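Local coordinates for protein 2-Cys peroxiredoxin (Plasmodium yoelii, PDB 2H01) that probably reduces hydrogen peroxide and organic hydroperoxides to water and alcohols as a thiol-dependent thioredoxin peroxidase of the peroxiredoxin family, at residues A[106-110]-A[111-115]; A[148-151]-A[152-156]. All blocks are in the same frame, centred on the assembly; numbering follows the deposited sequence.

Contact 1: residues A[106-110]-A[111-115]; sequences SIARS and YDVLF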
loop_
_atom_site.group_PDB
_atom_site.type_symbol
_atom_site.label_atom_id
_atom_site.label_comp_id
_atom_site.label_asym_id
_atom_site.label_seq_id
_atom_site.Cartn_x
_atom_site.Cartn_y
_atom_site.Cartn_z
ATOM N N SER A 106 -5.526 11.964 -8.506
ATOM C CA SER A 106 -6.514 12.192 -7.474
ATOM C C SER A 106 -6.245 11.440 -6.171
ATOM O O SER A 106 -6.427 11.969 -5.098
ATOM C CB SER A 106 -7.926 11.918 -8.006
ATOM O OG SER A 106 -8.181 10.545 -8.208
ATOM N N ILE A 107 -5.802 10.201 -6.285
ATOM C CA ILE A 107 -5.567 9.366 -5.125
ATOM C C ILE A 107 -4.412 9.898 -4.297
ATOM O O ILE A 107 -4.550 10.117 -3.102
ATOM C CB ILE A 107 -5.351 7.899 -5.540
ATOM C CG1 ILE A 107 -6.593 7.370 -6.250
ATOM C CG2 ILE A 107 -5.019 7.054 -4.349
ATOM C CD1 ILE A 107 -6.357 6.225 -7.191
ATOM N N ALA A 108 -3.282 10.135 -4.949
ATOM C CA ALA A 108 -2.144 10.718 -4.277
ATOM C C ALA A 108 -2.567 11.981 -3.567
ATOM O O ALA A 108 -2.150 12.230 -2.454
ATOM C CB ALA A 108 -1.018 10.991 -5.234
ATOM N N ARG A 109 -3.413 12.768 -4.209
ATOM C CA ARG A 109 -3.811 14.039 -3.621
ATOM C C ARG A 109 -4.627 13.829 -2.344
ATOM O O ARG A 109 -4.352 14.453 -1.319
ATOM C CB ARG A 109 -4.634 14.853 -4.635
ATOM C CG ARG A 109 -4.714 16.349 -4.322
ATOM C CD ARG A 109 -5.740 17.056 -5.216
ATOM N NE ARG A 109 -5.519 16.773 -6.633
ATOM C CZ ARG A 109 -4.520 17.272 -7.348
ATOM N NH1 ARG A 109 -3.646 18.091 -6.781
ATOM N NH2 ARG A 109 -4.386 16.946 -8.627
ATOM N N SER A 110 -5.621 12.942 -2.412
ATOM C CA SER A 110 -6.483 12.661 -1.262
ATOM C C SER A 110 -5.707 12.171 -0.044
ATOM O O SER A 110 -6.123 12.385 1.094
ATOM C CB SER A 110 -7.556 11.634 -1.637
ATOM O OG SER A 110 -6.982 10.378 -1.949
ATOM N N TYR A 111 -4.569 11.531 -0.287
ATOM C CA TYR A 111 -3.730 11.013 0.784
ATOM C C TYR A 111 -2.595 11.970 1.123
ATOM O O TYR A 111 -1.730 11.660 1.943
ATOM C CB TYR A 111 -3.200 9.628 0.389
ATOM C CG TYR A 111 -4.260 8.536 0.521
ATOM C CD1 TYR A 111 -4.424 7.839 1.719
ATOM C CD2 TYR A 111 -5.151 8.267 -0.515
ATOM C CE1 TYR A 111 -5.453 6.906 1.885
ATOM C CE2 TYR A 111 -6.188 7.331 -0.361
ATOM C CZ TYR A 111 -6.332 6.655 0.843
ATOM O OH TYR A 111 -7.336 5.721 1.006
ATOM N N ASP A 112 -2.621 13.148 0.503
ATOM C CA ASP A 112 -1.607 14.182 0.724
ATOM C C ASP A 112 -0.178 13.735 0.496
ATOM O O ASP A 112 0.702 14.013 1.312
ATOM C CB ASP A 112 -1.704 14.748 2.138
ATOM C CG ASP A 112 -2.851 15.724 2.299
ATOM O OD1 ASP A 112 -3.096 16.513 1.355
ATOM O OD2 ASP A 112 -3.486 15.711 3.376
ATOM N N VAL A 113 0.052 13.047 -0.617
ATOM C CA VAL A 113 1.387 12.576 -0.947
ATOM C C VAL A 113 1.712 12.906 -2.389
ATOM O O VAL A 113 2.521 12.231 -3.027
ATOM C CB VAL A 113 1.527 11.059 -0.728
ATOM C CG1 VAL A 113 1.355 10.741 0.744
ATOM C CG2 VAL A 113 0.495 10.310 -1.562
ATOM N N LEU A 114 1.063 13.934 -2.914
ATOM C CA LEU A 114 1.338 14.348 -4.280
ATOM C C LEU A 114 2.431 15.409 -4.217
ATOM O O LEU A 114 2.267 16.435 -3.556
ATOM C CB LEU A 114 0.084 14.925 -4.936
ATOM C CG LEU A 114 0.265 15.367 -6.393
ATOM C CD1 LEU A 114 0.770 14.198 -7.239
ATOM C CD2 LEU A 114 -1.062 15.875 -6.931
ATOM N N PHE A 115 3.554 15.153 -4.879
ATOM C CA PHE A 115 4.652 16.112 -4.886
ATOM C C PHE A 115 4.478 17.060 -6.072
ATOM O O PHE A 115 4.455 16.624 -7.220
ATOM C CB PHE A 115 6.000 15.393 -4.966
ATOM C CG PHE A 115 7.176 16.313 -4.846
ATOM C CD1 PHE A 115 7.222 17.273 -3.840
ATOM C CD2 PHE A 115 8.235 16.234 -5.746
ATOM C CE1 PHE A 115 8.303 18.145 -3.733
ATOM C CE2 PHE A 115 9.322 17.100 -5.648
ATOM C CZ PHE A 115 9.355 18.057 -4.641
#
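The Tyr-111 ring has the backbone oxygen of Ile-107 in its plane at one edge, 3.2 Å from CD2, while Ser-110 OG approaches that same carbon obliquely, at 3.1 Å. With CG anti to its own carbonyl carbon (chi1 -76°), the ring lies alongside Ile-107 and points the same way, which brings Ile-107 CG2 to 4.0 Å from Tyr-111 CD2. The other flat group, the Arg-109 guanidinium, has Leu-114 CD2 over one face, 3.4 Å from NH1. Its arm is extended as far as CD, and the bend at chi3 (-52°) helps to set the guanidinium across that methyl; the charge is met by a salt bridge from NH1 to Glu-117 OE2. Ile-107 O accepts two bonds: Ser-110 OG folds back to it over 2.7 Å, and Tyr-111 N reaches it in the last i to i+4 bond of the helix. Ala-108 CB touches Val-113 CG2 at 4.0 Å and Leu-114 CB at similar range. Beyond the helix, Val-113 N gives an almost straight bond to Ala-108 O (3.0 Å, 173° at the hydrogen), and Asp-112 N bonds to Arg-109 O at 2.8 Å from well above the carbonyl plane. Ile-107 and Tyr-111 pack towards strand 33-38, touching Phe-38 and Leu-36 respectively, and Ala-108 rests on Ala-120 of strand 119-127. Asp-112 has positive phi, as the C-prime residue of a Schellman motif: the paired backbone bonds end helix 106-110 and turn the chain towards strand 114-115 within this peroxiredoxin of the thioredoxin clan.

Contact 2: residues A[148-151]-A[152-156]; sequences DEIL and RLIDA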
loop_
_atom_site.group_PDB
_atom_site.type_symbol
_atom_site.label_atom_id
_atom_site.label_comp_id
_atom_site.label_asym_id
_atom_site.label_seq_id
_atom_site.Cartn_x
_atom_site.Cartn_y
_atom_site.Cartn_z
ATOM N N ASP A 148 9.635 -5.383 7.311
ATOM C CA ASP A 148 9.500 -6.115 8.527
ATOM C C ASP A 148 8.852 -5.318 9.655
ATOM O O ASP A 148 8.069 -5.875 10.411
ATOM C CB ASP A 148 10.809 -6.778 8.921
ATOM C CG ASP A 148 11.131 -7.988 8.058
ATOM O OD1 ASP A 148 12.201 -8.003 7.427
ATOM O OD2 ASP A 148 10.377 -8.976 7.945
ATOM N N GLU A 149 9.148 -4.023 9.751
ATOM C CA GLU A 149 8.361 -3.114 10.582
ATOM C C GLU A 149 6.877 -3.093 10.234
ATOM O O GLU A 149 6.033 -3.086 11.118
ATOM C CB GLU A 149 8.902 -1.688 10.550
ATOM C CG GLU A 149 10.382 -1.562 10.786
ATOM C CD GLU A 149 10.836 -2.245 12.054
ATOM O OE1 GLU A 149 11.961 -2.782 12.055
ATOM O OE2 GLU A 149 10.077 -2.240 13.036
ATOM N N ILE A 150 6.582 -3.070 8.939
ATOM C CA ILE A 150 5.218 -3.062 8.470
ATOM C C ILE A 150 4.427 -4.275 8.967
ATOM O O ILE A 150 3.371 -4.129 9.545
ATOM C CB ILE A 150 5.168 -2.958 6.959
ATOM C CG1 ILE A 150 5.525 -1.551 6.521
ATOM C CG2 ILE A 150 3.796 -3.298 6.436
ATOM C CD1 ILE A 150 5.851 -1.437 5.064
ATOM N N LEU A 151 4.978 -5.460 8.745
ATOM C CA LEU A 151 4.387 -6.716 9.207
ATOM C C LEU A 151 4.224 -6.759 10.719
ATOM O O LEU A 151 3.308 -7.390 11.239
ATOM C CB LEU A 151 5.249 -7.882 8.748
ATOM C CG LEU A 151 5.234 -8.036 7.236
ATOM C CD1 LEU A 151 6.400 -8.911 6.765
ATOM C CD2 LEU A 151 3.877 -8.623 6.845
ATOM N N ARG A 152 5.122 -6.069 11.402
ATOM C CA ARG A 152 5.146 -5.947 12.851
ATOM C C ARG A 152 3.984 -5.066 13.330
ATOM O O ARG A 152 3.385 -5.335 14.371
ATOM C CB ARG A 152 6.473 -5.308 13.245
ATOM C CG ARG A 152 6.931 -5.511 14.658
ATOM C CD ARG A 152 8.440 -5.679 14.584
ATOM N NE ARG A 152 8.735 -6.793 13.687
ATOM C CZ ARG A 152 9.776 -6.857 12.859
ATOM N NH1 ARG A 152 10.662 -5.863 12.802
ATOM N NH2 ARG A 152 9.905 -7.911 12.051
ATOM N N LEU A 153 3.693 -4.002 12.586
ATOM C CA LEU A 153 2.600 -3.088 12.937
ATOM C C LEU A 153 1.279 -3.813 12.714
ATOM O O LEU A 153 0.350 -3.709 13.516
ATOM C CB LEU A 153 2.655 -1.816 12.077
ATOM C CG LEU A 153 3.861 -0.931 12.403
ATOM C CD1 LEU A 153 3.937 0.247 11.440
ATOM C CD2 LEU A 153 3.755 -0.457 13.865
ATOM N N ILE A 154 1.110 -4.437 11.562
ATOM C CA ILE A 154 0.062 -5.432 11.370
ATOM C C ILE A 154 0.091 -6.485 12.474
ATOM O O ILE A 154 -0.910 -6.803 13.088
ATOM C CB ILE A 154 0.203 -6.107 9.993
ATOM C CG1 ILE A 154 0.389 -5.053 8.899
ATOM C CG2 ILE A 154 -1.009 -6.978 9.700
ATOM C CD1 ILE A 154 0.833 -5.623 7.571
ATOM N N ASP A 155 0.808 -6.987 12.918
ATOM C CA ASP A 155 0.619 -7.930 14.022
ATOM C C ASP A 155 0.125 -7.192 15.255
ATOM O O ASP A 155 -0.773 -7.659 15.950
ATOM C CB ASP A 155 1.922 -8.673 14.358
ATOM C CG ASP A 155 2.277 -9.728 13.332
ATOM O OD1 ASP A 155 3.447 -10.161 13.295
ATOM O OD2 ASP A 155 1.386 -10.138 12.556
ATOM N N ALA A 156 0.717 -6.035 15.528
ATOM C CA ALA A 156 0.302 -5.251 16.682
ATOM C C ALA A 156 -1.153 -4.791 16.478
ATOM O O ALA A 156 -1.977 -4.864 17.402
ATOM C CB ALA A 156 1.228 -4.040 16.862
#
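Helix 147-163 is a long alpha-helix lying against the sheet of this peroxiredoxin, and residues 148-156 make up two and a half of its turns. The i to i+4 backbone ladder runs from Arg-152 N to Asp-148 O, Leu-153 N to Glu-149 O, Ile-154 N to Ile-150 O and Asp-155 N to Leu-151 O; the Ile-154 bond is the straightest of the four, at 163° at the hydrogen. On the outer side, Arg-152 starts with CG anti to the backbone N (chi1 -159°), then bends at chi2 and chi3, which folds its guanidinium back over the preceding turn. One face of that group lies over Asp-148 O, which sits 3.1 Å from CZ and close to the centre of the plane. From there NH1 makes a long salt bridge to Glu-149 OE1 (3.4 Å), with the carboxylate turned almost perpendicular to the guanidinium, 87° between planes. Asp-148 has its carboxylate nearly parallel to the guanidinium, but OD2 stays 4.3 Å from Arg-152 NH2, beyond salt-bridge range; its CB instead comes to 3.4 Å from that nitrogen. The inner side is apolar: Ile-150 CG2 meets Ile-154 CD1 at 3.9 Å, and Leu-151 CD2 lies 4.3 Å from the same methyl. Asp-155, a turn beyond Leu-151, is bound through OD2 to Arg-64. Ile-150, Leu-151 and Ile-154 all pack on Phe-61 of helix 58-63, while Ile-150 also touches Phe-124 of strand 119-127 and Leu-137 of strand 133-138, and Ile-154 reaches Leu-126.

Contacts 1 and 2 lie on opposite sides of the chain's centre, their own centres about 24 Å apart and their nearest atoms about 14 Å apart. Each is partly buried, has buried apolar residues and exposed charged ones, and rests on strand 119-127. Contact 1 closes a short helix, so its backbone bonds change pattern, and apolar residues from both sides of the helix end take part, Ile-107 and Ala-108 before it, Val-113 and Leu-114 after it; contact 2 continues a regular ladder within a long helix. Each has an outer arginine: Arg-109 finds its acidic partner in Glu-117, outside the contact, whereas Arg-152 finds one within its own helix.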